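Local coordinates for 3-phytase (Klebsiella pneumoniae, PDB 2WNH), which probably hydrolyses phytate (inositol hexakisphosphate), releasing phosphate first from the 3-position of the inositol ring, at residues 231-234 and 235-239; 270-273 and 274-277; 326-329 and 330-333. The protein carries 3 engineered substitutions. All blocks are in the same frame, centred on the assembly; numbering follows the deposited sequence.

Contact 1: residues 231-234 and 235-239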
ATOM      1  N   LYS B 231       0.834  29.831  31.404  1.00 27.45           N
ATOM      2  CA  LYS B 231       1.328  29.441  32.725  1.00 27.67           C
ATOM      3  C   LYS B 231       1.700  27.953  32.851  1.00 27.54           C
ATOM      4  O   LYS B 231       2.401  27.553  33.799  1.00 27.63           O
ATOM      5  CB  LYS B 231       0.319  29.840  33.818  1.00 28.13           C
ATOM      6  CG  LYS B 231      -0.072  31.326  33.865  1.00 31.26           C
ATOM      7  CD  LYS B 231       1.085  32.201  34.290  1.00 33.59           C
ATOM      8  CE  LYS B 231       0.606  33.584  34.741  1.00 38.89           C
ATOM      9  NZ  LYS B 231       1.764  34.529  34.865  1.00 41.32           N
ATOM     10  N   ILE B 232       1.205  27.130  31.924  1.00 26.10           N
ATOM     11  CA  ILE B 232       1.502  25.692  31.932  1.00 24.62           C
ATOM     12  C   ILE B 232       2.262  25.325  30.667  1.00 24.17           C
ATOM     13  O   ILE B 232       1.772  25.538  29.562  1.00 23.95           O
ATOM     14  CB  ILE B 232       0.228  24.813  32.072  1.00 24.90           C
ATOM     15  CG1 ILE B 232      -0.405  25.025  33.465  1.00 22.93           C
ATOM     16  CG2 ILE B 232       0.575  23.327  31.837  1.00 22.98           C
ATOM     17  CD1 ILE B 232      -1.747  24.346  33.679  1.00 28.53           C
ATOM     18  N   ALA B 233       3.449  24.769  30.846  1.00 23.96           N
ATOM     19  CA  ALA B 233       4.329  24.500  29.716  1.00 24.96           C
ATOM     20  C   ALA B 233       4.858  23.065  29.632  1.00 25.61           C
ATOM     21  O   ALA B 233       5.501  22.698  28.650  1.00 24.87           O
ATOM     22  CB  ALA B 233       5.473  25.485  29.726  1.00 26.02           C
ATOM     23  N   GLN B 234       4.625  22.259  30.661  1.00 25.41           N
ATOM     24  CA  GLN B 234       5.009  20.852  30.620  1.00 26.24           C
ATOM     25  C   GLN B 234       3.930  19.936  31.183  1.00 24.33           C
ATOM     26  O   GLN B 234       3.090  20.378  31.966  1.00 23.44           O
ATOM     27  CB  GLN B 234       6.343  20.606  31.328  1.00 28.36           C
ATOM     28  CG  GLN B 234       6.492  21.300  32.668  1.00 33.65           C
ATOM     29  CD  GLN B 234       7.896  21.155  33.246  1.00 41.66           C
ATOM     30  OE1 GLN B 234       8.599  22.147  33.456  1.00 46.13           O
ATOM     31  NE2 GLN B 234       8.312  19.914  33.504  1.00 44.07           N
ATOM     32  N   ALA B 235       3.970  18.669  30.767  1.00 23.49           N
ATOM     33  CA  ALA B 235       2.963  17.674  31.147  1.00 22.27           C
ATOM     34  C   ALA B 235       2.875  17.479  32.663  1.00 23.18           C
ATOM     35  O   ALA B 235       1.793  17.258  33.206  1.00 22.42           O
ATOM     36  CB  ALA B 235       3.230  16.325  30.447  1.00 23.60           C
ATOM     37  N   SER B 236       4.014  17.568  33.337  1.00 23.02           N
ATOM     38  CA  SER B 236       4.073  17.375  34.793  1.00 23.13           C
ATOM     39  C   SER B 236       3.170  18.364  35.522  1.00 22.49           C
ATOM     40  O   SER B 236       2.638  18.063  36.588  1.00 23.45           O
ATOM     41  CB  SER B 236       5.513  17.516  35.280  1.00 23.52           C
ATOM     42  OG  SER B 236       5.979  18.836  35.070  1.00 26.25           O
ATOM     43  N   GLN B 237       2.993  19.551  34.951  1.00 21.64           N
ATOM     44  CA  GLN B 237       2.131  20.561  35.553  1.00 22.29           C
ATOM     45  C   GLN B 237       0.655  20.201  35.456  1.00 22.17           C
ATOM     46  O   GLN B 237      -0.133  20.605  36.308  1.00 21.40           O
ATOM     47  CB  GLN B 237       2.350  21.915  34.904  1.00 22.47           C
ATOM     48  CG  GLN B 237       3.671  22.555  35.261  1.00 25.28           C
ATOM     49  CD  GLN B 237       3.886  23.814  34.472  1.00 24.75           C
ATOM     50  OE1 GLN B 237       4.174  23.766  33.280  1.00 25.77           O
ATOM     51  NE2 GLN B 237       3.730  24.961  35.128  1.00 30.87           N
ATOM     52  N   ILE B 238       0.270  19.474  34.405  1.00 20.97           N
ATOM     53  CA  ILE B 238      -1.098  18.941  34.330  1.00 20.15           C
ATOM     54  C   ILE B 238      -1.256  17.834  35.363  1.00 20.06           C
ATOM     55  O   ILE B 238      -2.232  17.824  36.126  1.00 19.62           O
ATOM     56  CB  ILE B 238      -1.440  18.422  32.900  1.00 20.02           C
ATOM     57  CG1 ILE B 238      -1.417  19.581  31.900  1.00 19.80           C
ATOM     58  CG2 ILE B 238      -2.805  17.700  32.862  1.00 21.16           C
ATOM     59  CD1 ILE B 238      -2.514  20.605  32.099  1.00 20.33           C
ATOM     60  N   THR B 239      -0.302  16.909  35.388  1.00 20.87           N
ATOM     61  CA  THR B 239      -0.292  15.797  36.355  1.00 20.86           C
ATOM     62  C   THR B 239      -0.480  16.278  37.796  1.00 21.77           C
ATOM     63  O   THR B 239      -1.260  15.685  38.565  1.00 21.85           O
ATOM     64  CB  THR B 239       1.017  14.992  36.238  1.00 21.60           C
ATOM     65  OG1 THR B 239       1.113  14.455  34.917  1.00 19.34           O
ATOM     66  CG2 THR B 239       1.065  13.861  37.258  1.00 21.64           C
TER
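Gln237 reaches back over the residues that precede its own helix, in a local contact where the loop 231-234 runs into the short helix 235-239. The contact is mainly side chain to backbone. The Gln237 amide is used at both ends. Its OE1 accepts two backbone N-H groups. Ala233 N gives Gln237 OE1 a short, nearly straight bond of 2.7 Å, with the donor tilted from the carbonyl plane. The bond from Gln234 N to Gln237 OE1 is 3.1 Å and lies in that plane. On the other end, Gln237 NE2 gives a more bent bond of 3.2 Å to a lone pair of Lys231 O. Three bonds thus fix the rotation of the amide. CG of Gln237 lies beside its backbone N (chi1 -72°), and the extended chain beyond it carries the amide back to the loop. Gln237 N also bonds to Gln234 O, at 3.1 Å. Next to this polar group, Ile232 CG2 packs 3.8 Å from Gln237 CB. Ile232 and the buried Ile238 cross at about a right angle, and Ile238 packs on Leu214 and Trp218 of helix 204-219. A side chain turned back to the backbone N-H three residues earlier resembles one half of a capping box, as at helix N-termini.

Contact 2: residues 270-273 and 274-277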
ATOM      1  N   MET B 270     -22.337  -5.533  29.911  1.00 15.72           N
ATOM      2  CA  MET B 270     -20.948  -5.864  29.556  1.00 15.74           C
ATOM      3  C   MET B 270     -20.559  -7.276  29.965  1.00 15.77           C
ATOM      4  O   MET B 270     -19.934  -7.995  29.182  1.00 17.21           O
ATOM      5  CB  MET B 270     -19.969  -4.827  30.156  1.00 15.57           C
ATOM      6  CG  MET B 270     -20.014  -3.464  29.470  1.00 18.04           C
ATOM      7  SD  MET B 270     -19.048  -2.255  30.395  1.00 18.11           S
ATOM      8  CE  MET B 270     -17.372  -2.836  30.150  1.00 17.08           C
ATOM      9  N   LEU B 271     -20.901  -7.676  31.194  1.00 15.22           N
ATOM     10  CA  LEU B 271     -20.611  -9.048  31.655  1.00 15.47           C
ATOM     11  C   LEU B 271     -21.387 -10.118  30.848  1.00 16.20           C
ATOM     12  O   LEU B 271     -20.824 -11.150  30.468  1.00 16.63           O
ATOM     13  CB  LEU B 271     -20.902  -9.225  33.150  1.00 16.26           C
ATOM     14  CG  LEU B 271     -20.051  -8.369  34.097  1.00 13.27           C
ATOM     15  CD1 LEU B 271     -20.625  -8.495  35.483  1.00 18.00           C
ATOM     16  CD2 LEU B 271     -18.577  -8.830  34.034  1.00 17.31           C
ATOM     17  N   ASP B 272     -22.662  -9.850  30.571  1.00 16.64           N
ATOM     18  CA  ASP B 272     -23.460 -10.711  29.701  1.00 18.28           C
ATOM     19  C   ASP B 272     -22.862 -10.727  28.296  1.00 17.75           C
ATOM     20  O   ASP B 272     -22.845 -11.768  27.635  1.00 18.46           O
ATOM     21  CB  ASP B 272     -24.904 -10.217  29.653  1.00 19.55           C
ATOM     22  CG  ASP B 272     -25.711 -10.677  30.860  1.00 24.76           C
ATOM     23  OD1 ASP B 272     -25.199 -11.508  31.655  1.00 27.68           O
ATOM     24  OD2 ASP B 272     -26.868 -10.226  30.999  1.00 28.45           O
ATOM     25  N   GLY B 273     -22.342  -9.582  27.855  1.00 16.85           N
ATOM     26  CA  GLY B 273     -21.772  -9.507  26.509  1.00 16.12           C
ATOM     27  C   GLY B 273     -20.496 -10.323  26.307  1.00 17.35           C
ATOM     28  O   GLY B 273     -20.171 -10.687  25.184  1.00 18.64           O
ATOM     29  N   VAL B 274     -19.742 -10.582  27.377  1.00 16.99           N
ATOM     30  CA  VAL B 274     -18.464 -11.309  27.285  1.00 17.44           C
ATOM     31  C   VAL B 274     -18.656 -12.812  27.499  1.00 19.09           C
ATOM     32  O   VAL B 274     -17.750 -13.611  27.286  1.00 19.68           O
ATOM     33  CB  VAL B 274     -17.372 -10.713  28.245  1.00 17.29           C
ATOM     34  CG1 VAL B 274     -17.589 -11.196  29.705  1.00 17.98           C
ATOM     35  CG2 VAL B 274     -15.966 -11.053  27.733  1.00 15.32           C
ATOM     36  N   LYS B 275     -19.850 -13.179  27.954  1.00 20.63           N
ATOM     37  CA  LYS B 275     -20.217 -14.569  28.095  1.00 23.57           C
ATOM     38  C   LYS B 275     -20.511 -15.190  26.743  1.00 25.25           C
ATOM     39  O   LYS B 275     -20.942 -14.496  25.806  1.00 25.35           O
ATOM     40  CB  LYS B 275     -21.434 -14.704  28.999  1.00 23.44           C
ATOM     41  CG  LYS B 275     -21.117 -14.505  30.446  1.00 25.54           C
ATOM     42  CD  LYS B 275     -22.381 -14.604  31.256  1.00 31.55           C
ATOM     43  CE  LYS B 275     -22.127 -14.110  32.658  1.00 35.88           C
ATOM     44  NZ  LYS B 275     -23.312 -13.370  33.163  1.00 39.79           N
ATOM     45  N   PRO B 276     -20.269 -16.507  26.615  1.00 27.18           N
ATOM     46  CA  PRO B 276     -20.705 -17.126  25.384  1.00 27.94           C
ATOM     47  C   PRO B 276     -22.228 -16.975  25.250  1.00 28.32           C
ATOM     48  O   PRO B 276     -22.926 -16.695  26.222  1.00 30.00           O
ATOM     49  CB  PRO B 276     -20.293 -18.594  25.571  1.00 28.42           C
ATOM     50  CG  PRO B 276     -19.158 -18.540  26.542  1.00 29.59           C
ATOM     51  CD  PRO B 276     -19.599 -17.471  27.506  1.00 26.82           C
ATOM     52  N   GLU B 277     -22.715 -17.096  24.035  1.00 28.25           N
ATOM     53  CA  GLU B 277     -24.156 -17.054  23.756  1.00 27.28           C
ATOM     54  C   GLU B 277     -24.741 -15.627  23.830  1.00 26.43           C
ATOM     55  O   GLU B 277     -25.952 -15.449  23.810  1.00 26.63           O
ATOM     56  CB  GLU B 277     -24.958 -18.081  24.604  1.00 28.49           C
ATOM     57  CG  GLU B 277     -24.218 -19.399  25.031  1.00 27.68           C
ATOM     58  CD  GLU B 277     -23.458 -20.161  23.897  1.00 35.51           C
ATOM     59  OE1 GLU B 277     -23.498 -19.769  22.701  1.00 33.41           O
ATOM     60  OE2 GLU B 277     -22.806 -21.184  24.226  1.00 36.88           O
TER
HETATM   61  O   HOH W   1     -19.726 -13.638  23.580  1.00 28.12           O
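Lys275 and Asp272 meet over the last turn of helix 256-274, their side chains crossing at a slant. Lys275 NZ makes a salt bridge with Asp272 OD1 at 3.0 Å. The ammonium meets this oxygen nearly in line with its C-O bond. The lysine first runs alongside the end of the helix. Its CG lies beside its own backbone N (chi1 -75°) and passes 3.4 Å from Leu271 O. The chain stays extended until a bend at the last torsion (chi4 143°) turns NZ to the carboxylate. Val274 leans in beside the same carbonyl, with CG1 3.3 Å from Leu271 O.

The backbone bonds mix i to i+4 with i to i+3 spacing, as is common near a helix C-terminus. Val274 N is shared by Met270 O and Leu271 O. Lys275 N is shared in the same way by Leu271 O and Asp272 O. All four bonds are weak. Other donors serve the last carbonyls. Lys18 bonds to Gly273 O and Arg325 to Val274 O, which would probably suit the negative end of the helix dipole.

The buried Val274 side chain packs on Val20, Leu323 and Leu336 of the central sheet. The Lys275 side chain touches Phe381 and Ile385 of helix 381-388. A water donates to Lys275 O at 2.7 Å and, weakly, to Gly273 O.

Contact 3: residues 326-329 and 330-333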
ATOM      1  N   TRP B 326     -10.842 -15.454  26.867  1.00 15.13           N
ATOM      2  CA  TRP B 326      -9.791 -16.287  26.317  1.00 16.61           C
ATOM      3  C   TRP B 326     -10.074 -17.751  26.592  1.00 17.77           C
ATOM      4  O   TRP B 326     -10.764 -18.097  27.539  1.00 17.87           O
ATOM      5  CB  TRP B 326      -8.451 -15.940  26.952  1.00 16.93           C
ATOM      6  CG  TRP B 326      -7.893 -14.606  26.503  1.00 15.94           C
ATOM      7  CD1 TRP B 326      -8.202 -13.354  27.006  1.00 17.20           C
ATOM      8  CD2 TRP B 326      -6.923 -14.387  25.465  1.00 15.20           C
ATOM      9  NE1 TRP B 326      -7.482 -12.392  26.346  1.00 14.44           N
ATOM     10  CE2 TRP B 326      -6.690 -12.988  25.397  1.00 16.16           C
ATOM     11  CE3 TRP B 326      -6.233 -15.235  24.584  1.00 15.75           C
ATOM     12  CZ2 TRP B 326      -5.790 -12.414  24.475  1.00 16.45           C
ATOM     13  CZ3 TRP B 326      -5.328 -14.664  23.664  1.00 17.26           C
ATOM     14  CH2 TRP B 326      -5.113 -13.264  23.629  1.00 18.20           C
ATOM     15  N   ARG B 327      -9.508 -18.608  25.761  1.00 17.32           N
ATOM     16  CA  ARG B 327      -9.682 -20.048  25.922  1.00 19.51           C
ATOM     17  C   ARG B 327      -8.316 -20.697  25.871  1.00 18.77           C
ATOM     18  O   ARG B 327      -7.470 -20.358  25.022  1.00 16.94           O
ATOM     19  CB  ARG B 327     -10.573 -20.583  24.810  1.00 20.02           C
ATOM     20  CG  ARG B 327     -10.808 -22.055  24.874  1.00 22.42           C
ATOM     21  CD  ARG B 327     -12.151 -22.359  24.255  1.00 21.57           C
ATOM     22  NE  ARG B 327     -12.170 -22.043  22.822  1.00 23.91           N
ATOM     23  CZ  ARG B 327     -13.226 -22.246  22.043  1.00 21.86           C
ATOM     24  NH1 ARG B 327     -14.337 -22.759  22.561  1.00 23.30           N
ATOM     25  NH2 ARG B 327     -13.174 -21.935  20.749  1.00 21.66           N
ATOM     26  N   ASP B 328      -8.099 -21.624  26.809  1.00 18.86           N
ATOM     27  CA  ASP B 328      -6.968 -22.519  26.776  1.00 19.41           C
ATOM     28  C   ASP B 328      -7.226 -23.588  25.692  1.00 18.76           C
ATOM     29  O   ASP B 328      -8.076 -24.451  25.882  1.00 19.06           O
ATOM     30  CB  ASP B 328      -6.830 -23.171  28.163  1.00 21.00           C
ATOM     31  CG  ASP B 328      -5.657 -24.148  28.255  1.00 23.70           C
ATOM     32  OD1 ASP B 328      -4.916 -24.333  27.267  1.00 26.97           O
ATOM     33  OD2 ASP B 328      -5.482 -24.736  29.337  1.00 27.08           O
ATOM     34  N   ALA B 329      -6.497 -23.540  24.575  1.00 19.06           N
ATOM     35  CA  ALA B 329      -6.812 -24.413  23.417  1.00 19.30           C
ATOM     36  C   ALA B 329      -6.431 -25.862  23.672  1.00 20.28           C
ATOM     37  O   ALA B 329      -6.793 -26.753  22.900  1.00 18.48           O
ATOM     38  CB  ALA B 329      -6.159 -23.904  22.112  1.00 19.87           C
ATOM     39  N   LYS B 330      -5.722 -26.092  24.775  1.00 21.41           N
ATOM     40  CA  LYS B 330      -5.360 -27.466  25.183  1.00 22.15           C
ATOM     41  C   LYS B 330      -6.482 -28.146  25.990  1.00 22.42           C
ATOM     42  O   LYS B 330      -6.428 -29.346  26.257  1.00 23.92           O
ATOM     43  CB  LYS B 330      -4.037 -27.451  25.968  0.80 22.54           C
ATOM     44  CG  LYS B 330      -3.005 -26.457  25.411  0.80 24.03           C
ATOM     45  CD  LYS B 330      -1.554 -26.782  25.774  0.80 27.02           C
ATOM     46  CE  LYS B 330      -1.393 -27.412  27.135  0.80 26.33           C
ATOM     47  NZ  LYS B 330       0.059 -27.506  27.465  0.80 27.02           N
ATOM     48  N   SER B 331      -7.525 -27.405  26.352  1.00 22.35           N
ATOM     49  CA  SER B 331      -8.543 -27.968  27.227  1.00 22.66           C
ATOM     50  C   SER B 331      -9.930 -27.397  27.025  1.00 22.57           C
ATOM     51  O   SER B 331     -10.910 -27.979  27.502  1.00 23.24           O
ATOM     52  CB  SER B 331      -8.128 -27.765  28.694  1.00 23.48           C
ATOM     53  OG  SER B 331      -8.312 -26.405  29.080  1.00 23.63           O
ATOM     54  N   GLY B 332     -10.028 -26.250  26.344  1.00 19.95           N
ATOM     55  CA  GLY B 332     -11.312 -25.568  26.184  1.00 20.01           C
ATOM     56  C   GLY B 332     -11.732 -24.753  27.404  1.00 19.61           C
ATOM     57  O   GLY B 332     -12.819 -24.175  27.412  1.00 20.95           O
ATOM     58  N   GLU B 333     -10.886 -24.705  28.433  1.00 19.02           N
ATOM     59  CA  GLU B 333     -11.219 -23.930  29.644  1.00 19.73           C
ATOM     60  C   GLU B 333     -11.159 -22.414  29.392  1.00 18.79           C
ATOM     61  O   GLU B 333     -10.194 -21.942  28.788  1.00 19.30           O
ATOM     62  CB  GLU B 333     -10.258 -24.279  30.791  1.00 19.42           C
ATOM     63  CG  GLU B 333     -10.759 -23.909  32.195  1.00 26.33           C
ATOM     64  CD  GLU B 333     -12.011 -24.682  32.637  1.00 30.74           C
ATOM     65  OE1 GLU B 333     -12.099 -25.913  32.399  1.00 32.73           O
ATOM     66  OE2 GLU B 333     -12.908 -24.047  33.237  1.00 33.88           O
TER
HETATM   67  O   HOH W   2     -14.641 -24.046  25.143  1.00 28.23           O
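A beta-hairpin turn joins strand 320-328 to strand 334-342, and Asp328 and Glu333 face each other at its mouth. Asp328 N bonds to Glu333 O at 2.9 Å, almost straight. Asp328 O is gripped twice. Gly332 N comes at Asp328 O nearly end-on, at 2.7 Å. Ser331 N reaches Asp328 O from above the carbonyl plane, at 3.0 Å. These two bonds make a type I turn nested in an alpha-turn, a known form of four-residue hairpin loop. Gly332 takes the positive phi (80°) that closes it.

With CG anti to the backbone N (chi1 180°), the Asp328 carboxylate comes beside Lys330 N and Ser331 OG. Lys330 N meets Asp328 OD1 from above the carboxylate plane, at 3.2 Å, in an Asx turn. Ser331 OG accepts from Glu333 N at 3.2 Å, an ST turn. It thus lies between the aspartate and the Glu333 N-H, though its bond to Asp328 OD2 is weak.

CG and CD of Arg327 pack against Gly332 CA. A water in the plane of the guanidinium edge links Arg327 NH1 to Gly332 O. Arg327 NH2 bonds to Gln15 and forms a salt bridge with Asp13 of the second subunit.

In the fold
The three contacts are all local, each at an end of a helix or strand. Contact 1 is partly buried and leads into a helix; contact 2 is mostly buried and closes one; contact 3 is a partly buried hairpin. Contacts 2 and 3 serve one central sheet and have centres about 17 Å apart. The end of the helix in contact 2 packs on the two strands that contact 3 joins. Contact 1 lies about 41 Å from contact 2, centre to centre, across the chain's centre. Its chemistry is neutral, amide to backbone. Contact 2 pairs opposite charges; contact 3 is mainly backbone bonding, with a carboxylate on one N-H and one hydroxyl. Only contact 3 touches another subunit.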